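Side-chain contacts in 5-formaminoimidazole-4-carboxamide-1-(Beta)-D-ribofuranosyl 5'-monophosphate synthetase (Thermococcus kodakarensis, PDB 2PBZ), which binds ATP and probably acts as a magnesium- or manganese-dependent ligase that forms a carbon-nitrogen bond on the way to IMP in purine biosynthesis: residues Arg90-Leu93 and Lys94-Thr97; Gln226-Asp229 and Tyr230-Phe234; Val235-Met238 and Arg239-Pro243; Leu300-Glu304 and Asp305-Glu309. All blocks are in the same frame, centred on the assembly; numbering follows the deposited sequence.

Contact 1: Arg90-Leu93 and Lys94-Thr97; sequences RRFL and KWET
In the coiled loop that joins helices 76-80 and 99-109, K94 and W95 fold back on R91 and F92 through i to i+3 turns. The backbone bond W95 N to F92 O, 2.8 Å, closes one turn. K94 adds a side-chain clasp: NZ donates to R91 O at 2.6 Å. Its CG stands between the backbone N and the carbonyl carbon (chi1 60°), and the otherwise extended chain kinks at its last torsion (chi4 -64°), bringing NZ obliquely to R91 O, not far from the carbonyl plane. Lysine suits the place because its long aliphatic arm can span the turn and still end in a donor. With an alanine here, R91 O is likely to lose its side-chain donor, and E80 and E242 their long, weak ion-pair partner. The F92 and W95 side chains cross at about a right angle, F92 CD1 lying 3.9 Å from W95 CB. Beyond this pair, F92 reaches M238 and F234 while W95 packs on L241 and A105, so two large aromatics seat the loop between helices 224-241 and 99-109. E96, whose side chain lies about 7 Å from the bound ATP, forms a salt bridge with R268. The indole NE1 hydrogen-bonds E242 OE1, and R91 O lies in the ring plane at the indole edge, 3.5 Å from W95 CD1.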
loop_
_atom_site.group_PDB
_atom_site.type_symbol
_atom_site.label_atom_id
_atom_site.label_comp_id
_atom_site.label_asym_id
_atom_site.label_seq_id
_atom_site.Cartn_x
_atom_site.Cartn_y
_atom_site.Cartn_z
ATOM N N ARG A 90 28.964 3.298 12.181
ATOM C CA ARG A 90 29.571 3.560 10.882
ATOM C C ARG A 90 30.417 2.363 10.540
ATOM O O ARG A 90 30.690 2.076 9.376
ATOM C CB ARG A 90 30.457 4.817 10.927
ATOM C CG ARG A 90 30.985 5.231 9.558
ATOM C CD ARG A 90 31.616 6.617 9.564
ATOM N NE ARG A 90 33.053 6.635 9.837
ATOM C CZ ARG A 90 33.704 7.720 10.244
ATOM N NH1 ARG A 90 33.027 8.853 10.423
ATOM N NH2 ARG A 90 35.018 7.676 10.478
ATOM N N ARG A 91 30.847 1.660 11.581
ATOM C CA ARG A 91 31.642 0.470 11.379
ATOM C C ARG A 91 30.670 -0.655 11.067
ATOM O O ARG A 91 31.052 -1.688 10.508
ATOM C CB ARG A 91 32.469 0.162 12.626
ATOM C CG ARG A 91 33.875 0.790 12.597
ATOM C CD ARG A 91 33.977 2.012 13.480
ATOM N NE ARG A 91 33.514 1.715 14.828
ATOM C CZ ARG A 91 33.208 2.644 15.726
ATOM N NH1 ARG A 91 33.329 3.939 15.420
ATOM N NH2 ARG A 91 32.742 2.283 16.913
ATOM N N PHE A 92 29.408 -0.423 11.418
ATOM C CA PHE A 92 28.323 -1.372 11.193
ATOM C C PHE A 92 27.962 -1.508 9.715
ATOM O O PHE A 92 27.685 -2.595 9.232
ATOM C CB PHE A 92 27.105 -0.916 12.004
ATOM C CG PHE A 92 25.875 -1.767 11.815
ATOM C CD1 PHE A 92 25.954 -3.160 11.809
ATOM C CD2 PHE A 92 24.619 -1.169 11.708
ATOM C CE1 PHE A 92 24.789 -3.945 11.703
ATOM C CE2 PHE A 92 23.459 -1.942 11.603
ATOM C CZ PHE A 92 23.543 -3.331 11.600
ATOM N N LEU A 93 27.979 -0.392 9.002
ATOM C CA LEU A 93 27.640 -0.375 7.593
ATOM C C LEU A 93 28.218 -1.511 6.751
ATOM O O LEU A 93 27.615 -1.906 5.754
ATOM C CB LEU A 93 28.063 0.960 6.982
ATOM C CG LEU A 93 27.472 2.209 7.641
ATOM C CD1 LEU A 93 28.275 3.429 7.228
ATOM C CD2 LEU A 93 26.004 2.345 7.265
ATOM N N LYS A 94 29.370 -2.053 7.141
ATOM C CA LYS A 94 29.997 -3.119 6.352
ATOM C C LYS A 94 29.431 -4.513 6.613
ATOM O O LYS A 94 29.643 -5.434 5.830
ATOM C CB LYS A 94 31.510 -3.131 6.597
ATOM C CG LYS A 94 31.894 -3.360 8.054
ATOM C CD LYS A 94 33.384 -3.649 8.218
ATOM C CE LYS A 94 33.739 -3.873 9.676
ATOM N NZ LYS A 94 33.515 -2.665 10.512
ATOM N N TRP A 95 28.704 -4.652 7.711
ATOM C CA TRP A 95 28.141 -5.936 8.098
ATOM C C TRP A 95 27.079 -6.535 7.197
ATOM O O TRP A 95 26.718 -7.699 7.367
ATOM C CB TRP A 95 27.616 -5.851 9.522
ATOM C CG TRP A 95 28.729 -5.892 10.522
ATOM C CD1 TRP A 95 29.580 -4.882 10.855
ATOM C CD2 TRP A 95 29.134 -7.035 11.294
ATOM N NE1 TRP A 95 30.488 -5.320 11.791
ATOM C CE2 TRP A 95 30.243 -6.638 12.076
ATOM C CE3 TRP A 95 28.668 -8.359 11.396
ATOM C CZ2 TRP A 95 30.898 -7.518 12.954
ATOM C CZ3 TRP A 95 29.320 -9.241 12.275
ATOM C CH2 TRP A 95 30.426 -8.811 13.042
ATOM N N GLU A 96 26.580 -5.756 6.239
ATOM C CA GLU A 96 25.570 -6.262 5.327
ATOM C C GLU A 96 26.237 -6.523 3.983
ATOM O O GLU A 96 25.615 -7.039 3.049
ATOM C CB GLU A 96 24.443 -5.241 5.157
ATOM C CG GLU A 96 24.745 -4.171 4.127
ATOM C CD GLU A 96 23.640 -3.139 3.990
ATOM O OE1 GLU A 96 22.442 -3.517 3.972
ATOM O OE2 GLU A 96 23.970 -1.940 3.875
ATOM N N THR A 97 27.521 -6.193 3.904
ATOM C CA THR A 97 28.276 -6.329 2.664
ATOM C C THR A 97 28.763 -7.714 2.238
ATOM O O THR A 97 28.944 -7.959 1.047
ATOM C CB THR A 97 29.479 -5.378 2.679
ATOM O OG1 THR A 97 29.034 -4.057 3.028
ATOM C CG2 THR A 97 30.124 -5.324 1.301
#

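Contact 2: Gln226-Asp229 and Tyr230-Phe234; sequences QLYD and YGLAF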
loop_
_atom_site.group_PDB
_atom_site.type_symbol
_atom_site.label_atom_id
_atom_site.label_comp_id
_atom_site.label_asym_id
_atom_site.label_seq_id
_atom_site.Cartn_x
_atom_site.Cartn_y
_atom_site.Cartn_z
ATOM N N GLN A 226 7.513 -12.231 17.491
ATOM C CA GLN A 226 8.622 -13.081 17.091
ATOM C C GLN A 226 9.738 -12.262 16.438
ATOM O O GLN A 226 10.927 -12.484 16.684
ATOM C CB GLN A 226 8.096 -14.125 16.109
ATOM C CG GLN A 226 8.431 -15.539 16.460
ATOM C CD GLN A 226 9.859 -15.885 16.127
ATOM O OE1 GLN A 226 10.754 -15.799 16.980
ATOM N NE2 GLN A 226 10.093 -16.264 14.871
ATOM N N LEU A 227 9.342 -11.316 15.592
ATOM C CA LEU A 227 10.311 -10.483 14.893
ATOM C C LEU A 227 11.025 -9.561 15.867
ATOM O O LEU A 227 12.222 -9.315 15.755
ATOM C CB LEU A 227 9.606 -9.678 13.797
ATOM C CG LEU A 227 9.093 -10.523 12.623
ATOM C CD1 LEU A 227 8.268 -9.661 11.697
ATOM C CD2 LEU A 227 10.263 -11.150 11.865
ATOM N N TYR A 228 10.267 -9.061 16.835
ATOM C CA TYR A 228 10.804 -8.179 17.851
ATOM C C TYR A 228 11.887 -8.900 18.622
ATOM O O TYR A 228 12.933 -8.322 18.907
ATOM C CB TYR A 228 9.696 -7.760 18.802
ATOM C CG TYR A 228 10.173 -6.912 19.942
ATOM C CD1 TYR A 228 10.687 -5.632 19.721
ATOM C CD2 TYR A 228 10.099 -7.381 21.246
ATOM C CE1 TYR A 228 11.113 -4.831 20.781
ATOM C CE2 TYR A 228 10.521 -6.591 22.315
ATOM C CZ TYR A 228 11.023 -5.315 22.072
ATOM O OH TYR A 228 11.394 -4.527 23.124
ATOM N N ASP A 229 11.618 -10.162 18.961
ATOM C CA ASP A 229 12.563 -10.991 19.689
ATOM C C ASP A 229 13.844 -11.136 18.890
ATOM O O ASP A 229 14.934 -10.985 19.431
ATOM C CB ASP A 229 11.973 -12.371 19.957
ATOM C CG ASP A 229 10.785 -12.330 20.894
ATOM O OD1 ASP A 229 10.782 -11.495 21.825
ATOM O OD2 ASP A 229 9.853 -13.147 20.709
ATOM N N TYR A 230 13.707 -11.443 17.605
ATOM C CA TYR A 230 14.870 -11.588 16.742
ATOM C C TYR A 230 15.623 -10.269 16.699
ATOM O O TYR A 230 16.849 -10.249 16.718
ATOM C CB TYR A 230 14.451 -11.962 15.322
ATOM C CG TYR A 230 13.995 -13.386 15.151
ATOM C CD1 TYR A 230 13.159 -13.738 14.098
ATOM C CD2 TYR A 230 14.390 -14.385 16.044
ATOM C CE1 TYR A 230 12.715 -15.053 13.939
ATOM C CE2 TYR A 230 13.952 -15.705 15.889
ATOM C CZ TYR A 230 13.117 -16.028 14.836
ATOM O OH TYR A 230 12.677 -17.317 14.667
ATOM N N GLY A 231 14.877 -9.170 16.643
ATOM C CA GLY A 231 15.484 -7.848 16.599
ATOM C C GLY A 231 16.284 -7.534 17.851
ATOM O O GLY A 231 17.425 -7.056 17.774
ATOM N N LEU A 232 15.680 -7.801 19.006
ATOM C CA LEU A 232 16.335 -7.575 20.284
ATOM C C LEU A 232 17.637 -8.340 20.330
ATOM O O LEU A 232 18.673 -7.806 20.725
ATOM C CB LEU A 232 15.439 -8.041 21.428
ATOM C CG LEU A 232 14.535 -6.974 22.035
ATOM C CD1 LEU A 232 13.763 -7.581 23.197
ATOM C CD2 LEU A 232 15.379 -5.805 22.535
ATOM N N ALA A 233 17.578 -9.598 19.914
ATOM C CA ALA A 233 18.750 -10.450 19.920
ATOM C C ALA A 233 19.812 -9.891 18.998
ATOM O O ALA A 233 20.996 -9.927 19.309
ATOM C CB ALA A 233 18.375 -11.852 19.491
ATOM N N PHE A 234 19.386 -9.363 17.857
ATOM C CA PHE A 234 20.333 -8.810 16.895
ATOM C C PHE A 234 21.105 -7.645 17.514
ATOM O O PHE A 234 22.314 -7.531 17.343
ATOM C CB PHE A 234 19.596 -8.330 15.647
ATOM C CG PHE A 234 20.505 -7.939 14.528
ATOM C CD1 PHE A 234 21.192 -8.908 13.796
ATOM C CD2 PHE A 234 20.715 -6.593 14.226
ATOM C CE1 PHE A 234 22.086 -8.537 12.775
ATOM C CE2 PHE A 234 21.601 -6.215 13.214
ATOM C CZ PHE A 234 22.289 -7.190 12.488
#
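Q226 and Y230, one turn apart on helix 224-241, set a flat amide almost upright against a flat ring, the two planes 85° apart. Q226 OE1 sits over one face of the phenol ring, toward its rim, 3.2 Å above the plane. Q226 NE2 donates to Y230 OH at 2.8 Å, and the hydroxyl lies close to the amide plane. Tyrosine fits because it offers the amide both a flat face and a terminal oxygen, and its chi1 of -74°, with CG anti to the carbonyl carbon, sends the ring back over the preceding turn. A leucine in its place would probably leave Q226 NE2 without this acceptor and its amide free to turn, with P112 deprived of the ring that packs on it. Y228 and L232 form a second i to i+4 pair, slanting past one another: L232 CG makes a CH-pi contact over one face of the Y228 ring. Both also rest on L184 of strand 183-194, and the broad Y228 ring can take L232 on a face and still meet F38 of a neighbouring subunit edge-to-face. The helical bond from L232 N to Y228 O accompanies this pairing, and L232 CD1 comes within 3.5 Å of Y228 CE2.

Contact 3: Val235-Met238 and Arg239-Pro243; sequences VRTM and RELEP
T237 O is gripped by two backbone donors: L241 N at 2.7 Å in a nearly straight bond (159°), and E240 N in a weaker one. R239 N is likewise shared between V235 O, at 2.9 Å, and R236 O, which it reaches only weakly. T237 and L241 run side by side, T237 OG1 3.7 Å from L241 CD2; T237 packs on A109 and L241 on K104 of helix 99-109, a short and a longer branched side chain facing it. R239 lies alongside V235, its NH2 3.6 Å from V235 CG1, so the valine methyl meets the arginine's outer end, which also bonds weakly to Y177. R236 points the same way, and its NH1 comes within 4.1 Å of R239 NH2; these like charges probably repel, with solvent at the exposed R236 likely to ease it. M238, a selenomethionine, is bent at chi2 and chi3, which curls CE round to 3.8 Å from E242 CB, beside F92 and A105. E242 OE1 accepts a hydrogen bond from W95 NE1. E242 N still donates to M238 O at 3.1 Å, at the C-terminal end of helix 224-241, where P243 follows with no N-H to continue the bonding.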
loop_
_atom_site.group_PDB
_atom_site.type_symbol
_atom_site.label_atom_id
_atom_site.label_comp_id
_atom_site.label_asym_id
_atom_site.label_seq_id
_atom_site.Cartn_x
_atom_site.Cartn_y
_atom_site.Cartn_z
ATOM N N VAL A 235 20.383 -6.775 18.212
ATOM C CA VAL A 235 20.988 -5.634 18.851
ATOM C C VAL A 235 22.026 -6.085 19.866
ATOM O O VAL A 235 23.139 -5.560 19.889
ATOM C CB VAL A 235 19.931 -4.777 19.550
ATOM C CG1 VAL A 235 20.596 -3.654 20.326
ATOM C CG2 VAL A 235 18.983 -4.215 18.518
ATOM N N ARG A 236 21.668 -7.070 20.687
ATOM C CA ARG A 236 22.576 -7.583 21.711
ATOM C C ARG A 236 23.892 -8.049 21.134
ATOM O O ARG A 236 24.940 -7.566 21.534
ATOM C CB ARG A 236 21.941 -8.743 22.488
ATOM C CG ARG A 236 20.508 -8.507 22.954
ATOM C CD ARG A 236 20.362 -7.246 23.801
ATOM N NE ARG A 236 20.681 -7.461 25.210
ATOM C CZ ARG A 236 20.763 -6.488 26.114
ATOM N NH1 ARG A 236 20.549 -5.233 25.752
ATOM N NH2 ARG A 236 21.061 -6.760 27.376
ATOM N N THR A 237 23.851 -8.973 20.183
ATOM C CA THR A 237 25.094 -9.477 19.616
ATOM C C THR A 237 25.886 -8.453 18.821
ATOM O O THR A 237 27.111 -8.554 18.721
ATOM C CB THR A 237 24.881 -10.724 18.714
ATOM O OG1 THR A 237 25.170 -10.380 17.354
ATOM C CG2 THR A 237 23.467 -11.260 18.833
HETATM N N MSE A 238 25.205 -7.471 18.248
HETATM C CA MSE A 238 25.899 -6.451 17.486
HETATM C C MSE A 238 26.606 -5.515 18.438
HETATM O O MSE A 238 27.620 -4.916 18.093
HETATM C CB MSE A 238 24.929 -5.675 16.593
HETATM C CG MSE A 238 24.510 -6.452 15.354
HETATM SE SE MSE A 238 26.010 -7.149 14.324
HETATM C CE MSE A 238 27.036 -5.531 14.066
ATOM N N ARG A 239 26.068 -5.404 19.644
ATOM C CA ARG A 239 26.658 -4.561 20.674
ATOM C C ARG A 239 28.012 -5.182 21.091
ATOM O O ARG A 239 28.881 -4.499 21.637
ATOM C CB ARG A 239 25.704 -4.465 21.871
ATOM C CG ARG A 239 25.950 -3.274 22.772
ATOM C CD ARG A 239 25.072 -3.337 24.012
ATOM N NE ARG A 239 23.636 -3.233 23.736
ATOM C CZ ARG A 239 22.983 -2.089 23.528
ATOM N NH1 ARG A 239 23.635 -0.934 23.552
ATOM N NH2 ARG A 239 21.667 -2.089 23.345
ATOM N N GLU A 240 28.172 -6.476 20.804
ATOM C CA GLU A 240 29.395 -7.228 21.099
ATOM C C GLU A 240 30.286 -7.275 19.874
ATOM O O GLU A 240 31.390 -6.733 19.865
ATOM C CB GLU A 240 29.057 -8.663 21.483
ATOM C CG GLU A 240 28.435 -8.800 22.840
ATOM C CD GLU A 240 29.411 -8.435 23.936
ATOM O OE1 GLU A 240 30.472 -9.114 24.063
ATOM O OE2 GLU A 240 29.119 -7.463 24.667
ATOM N N LEU A 241 29.781 -7.942 18.844
ATOM C CA LEU A 241 30.485 -8.120 17.584
ATOM C C LEU A 241 31.068 -6.845 16.964
ATOM O O LEU A 241 32.041 -6.905 16.204
ATOM C CB LEU A 241 29.539 -8.798 16.587
ATOM C CG LEU A 241 29.756 -10.284 16.277
ATOM C CD1 LEU A 241 30.183 -11.048 17.528
ATOM C CD2 LEU A 241 28.479 -10.858 15.687
ATOM N N GLU A 242 30.463 -5.697 17.267
ATOM C CA GLU A 242 30.952 -4.426 16.738
ATOM C C GLU A 242 30.703 -3.349 17.783
ATOM O O GLU A 242 29.756 -2.559 17.674
ATOM C CB GLU A 242 30.249 -4.080 15.423
ATOM C CG GLU A 242 30.915 -2.971 14.651
ATOM C CD GLU A 242 32.351 -3.287 14.234
ATOM O OE1 GLU A 242 32.559 -4.153 13.350
ATOM O OE2 GLU A 242 33.280 -2.652 14.786
ATOM N N PRO A 243 31.596 -3.280 18.790
ATOM C CA PRO A 243 31.581 -2.353 19.923
ATOM C C PRO A 243 30.277 -1.612 20.231
ATOM O O PRO A 243 29.480 -2.131 21.018
ATOM C CB PRO A 243 32.783 -1.471 19.622
ATOM C CG PRO A 243 33.801 -2.543 19.276
ATOM C CD PRO A 243 32.999 -3.635 18.496
#

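Contact 4: Leu300-Glu304 and Asp305-Glu309; sequences LAEEE and DRLEE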
loop_
_atom_site.group_PDB
_atom_site.type_symbol
_atom_site.label_atom_id
_atom_site.label_comp_id
_atom_site.label_asym_id
_atom_site.label_seq_id
_atom_site.Cartn_x
_atom_site.Cartn_y
_atom_site.Cartn_z
ATOM N N LEU A 300 16.734 15.017 19.475
ATOM C CA LEU A 300 16.641 14.647 20.873
ATOM C C LEU A 300 18.019 14.681 21.501
ATOM O O LEU A 300 18.178 15.125 22.627
ATOM C CB LEU A 300 16.053 13.248 21.027
ATOM C CG LEU A 300 14.555 13.137 20.814
ATOM C CD1 LEU A 300 14.129 11.706 21.062
ATOM C CD2 LEU A 300 13.831 14.093 21.761
ATOM N N ALA A 301 19.012 14.202 20.767
ATOM C CA ALA A 301 20.372 14.203 21.264
ATOM C C ALA A 301 20.865 15.644 21.470
ATOM O O ALA A 301 21.508 15.951 22.470
ATOM C CB ALA A 301 21.276 13.457 20.293
ATOM N N GLU A 302 20.547 16.523 20.527
ATOM C CA GLU A 302 20.943 17.924 20.609
ATOM C C GLU A 302 20.456 18.556 21.901
ATOM O O GLU A 302 21.239 19.128 22.674
ATOM C CB GLU A 302 20.334 18.710 19.456
ATOM C CG GLU A 302 20.779 18.257 18.106
ATOM C CD GLU A 302 22.204 18.657 17.820
ATOM O OE1 GLU A 302 23.091 18.335 18.658
ATOM O OE2 GLU A 302 22.427 19.293 16.762
ATOM N N GLU A 303 19.150 18.450 22.117
ATOM C CA GLU A 303 18.525 19.039 23.272
ATOM C C GLU A 303 18.996 18.447 24.587
ATOM O O GLU A 303 18.632 18.951 25.651
ATOM C CB GLU A 303 17.009 18.898 23.145
ATOM C CG GLU A 303 16.488 19.311 21.787
ATOM C CD GLU A 303 15.029 18.964 21.585
ATOM O OE1 GLU A 303 14.658 17.777 21.793
ATOM O OE2 GLU A 303 14.252 19.876 21.207
ATOM N N GLU A 304 19.811 17.397 24.532
ATOM C CA GLU A 304 20.284 16.765 25.767
ATOM C C GLU A 304 21.807 16.611 25.823
ATOM O O GLU A 304 22.355 15.860 26.637
ATOM C CB GLU A 304 19.593 15.412 25.927
ATOM C CG GLU A 304 18.078 15.537 25.999
ATOM C CD GLU A 304 17.352 14.284 25.543
ATOM O OE1 GLU A 304 17.613 13.193 26.111
ATOM O OE2 GLU A 304 16.514 14.400 24.612
ATOM N N ASP A 305 22.487 17.337 24.950
ATOM C CA ASP A 305 23.936 17.303 24.907
ATOM C C ASP A 305 24.464 15.887 24.694
ATOM O O ASP A 305 25.666 15.644 24.838
ATOM C CB ASP A 305 24.510 17.893 26.204
ATOM C CG ASP A 305 25.948 18.379 26.049
ATOM O OD1 ASP A 305 26.564 18.750 27.070
ATOM O OD2 ASP A 305 26.460 18.397 24.909
ATOM N N ARG A 306 23.576 14.947 24.369
ATOM C CA ARG A 306 24.018 13.578 24.102
ATOM C C ARG A 306 24.766 13.775 22.789
ATOM O O ARG A 306 25.895 14.251 22.780
ATOM C CB ARG A 306 22.828 12.644 23.887
ATOM C CG ARG A 306 22.733 11.479 24.854
ATOM C CD ARG A 306 22.065 11.871 26.175
ATOM N NE ARG A 306 20.774 11.208 26.376
ATOM C CZ ARG A 306 20.587 9.888 26.386
ATOM N NH1 ARG A 306 21.612 9.056 26.206
ATOM N NH2 ARG A 306 19.367 9.396 26.569
ATOM N N LEU A 307 24.125 13.439 21.679
ATOM C CA LEU A 307 24.708 13.628 20.351
ATOM C C LEU A 307 26.042 12.935 20.103
ATOM O O LEU A 307 26.542 12.910 18.974
ATOM C CB LEU A 307 24.834 15.132 20.052
ATOM C CG LEU A 307 25.000 15.610 18.596
ATOM C CD1 LEU A 307 26.461 15.667 18.216
ATOM C CD2 LEU A 307 24.218 14.689 17.644
ATOM N N GLU A 308 26.640 12.373 21.142
ATOM C CA GLU A 308 27.907 11.678 20.932
ATOM C C GLU A 308 27.534 10.214 20.837
ATOM O O GLU A 308 28.180 9.430 20.143
ATOM C CB GLU A 308 28.865 11.881 22.110
ATOM C CG GLU A 308 30.314 11.497 21.788
ATOM C CD GLU A 308 30.460 10.072 21.244
ATOM O OE1 GLU A 308 30.274 9.100 22.028
ATOM O OE2 GLU A 308 30.756 9.923 20.027
ATOM N N GLU A 309 26.456 9.874 21.536
ATOM C CA GLU A 309 25.947 8.513 21.576
ATOM C C GLU A 309 25.310 8.060 20.259
ATOM O O GLU A 309 25.081 6.863 20.067
ATOM C CB GLU A 309 24.907 8.375 22.690
ATOM C CG GLU A 309 25.372 8.809 24.074
ATOM C CD GLU A 309 24.310 8.565 25.136
ATOM O OE1 GLU A 309 24.182 9.405 26.047
ATOM O OE2 GLU A 309 23.606 7.529 25.062
#
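A301 meets L307 where the chain turns back after helix 290-302, A301 CB standing 3.9 Å from L307 CB. The alanine's small methyl lets the returning backbone come close, and it also touches I180. Its carbonyl takes E304 N at 3.0 Å and, weakly, R306 N, whose modelled position is less certain. E302 comes next. Its CG is anti to the carbonyl carbon (chi1 -62°) and the chain then bends, carrying OE1 alongside L307 to 3.3 Å from L307 CG, where the leucine touches one carboxylate oxygen. E302 O accepts D305 N at 3.2 Å; the N-H points straight at the oxygen, but from far above the carbonyl plane, in the tight type I turn from E302 to D305. E303 faces away and pairs with R299. E304 extends beside R306 and offers OE1 to the guanidinium edge, a long salt bridge of 3.7 Å to R306 NE with the two planes 57° apart. R306 thus links E304 to E309, although the R306 NH1 to E309 OE1 part of that network rests on a doubtful position. Glutamates and an arginine suit this surface, where charged ends can face solvent while R306 also packs on I180. D305 takes a left-handed conformation, and with bonds from D305 N to E302 O and, less surely, R306 N to A301 O, the geometry resembles the Schellman motif of helix C-termini.

Overall arrangement
Along the chain the four contacts follow in order, contact 1 in the Rossmann-like region and the other three in the ATP-grasp region. Contacts 2 and 3 are successive parts of helix 224-241, their centres about 13 Å apart. The centre of contact 1 is about 12 Å from that of contact 3 and about 19 Å from that of contact 2; it meets the helix by aromatic packing and, at the helix end, by W95 and K94 with E242, so the two regions are joined there. Contact 1 lies near the bound ATP. Contact 4 stands apart, about 22 to 26 Å from the others between centres, at the surface end of helix 290-302, while contact 2 reaches a neighbouring subunit through Y228.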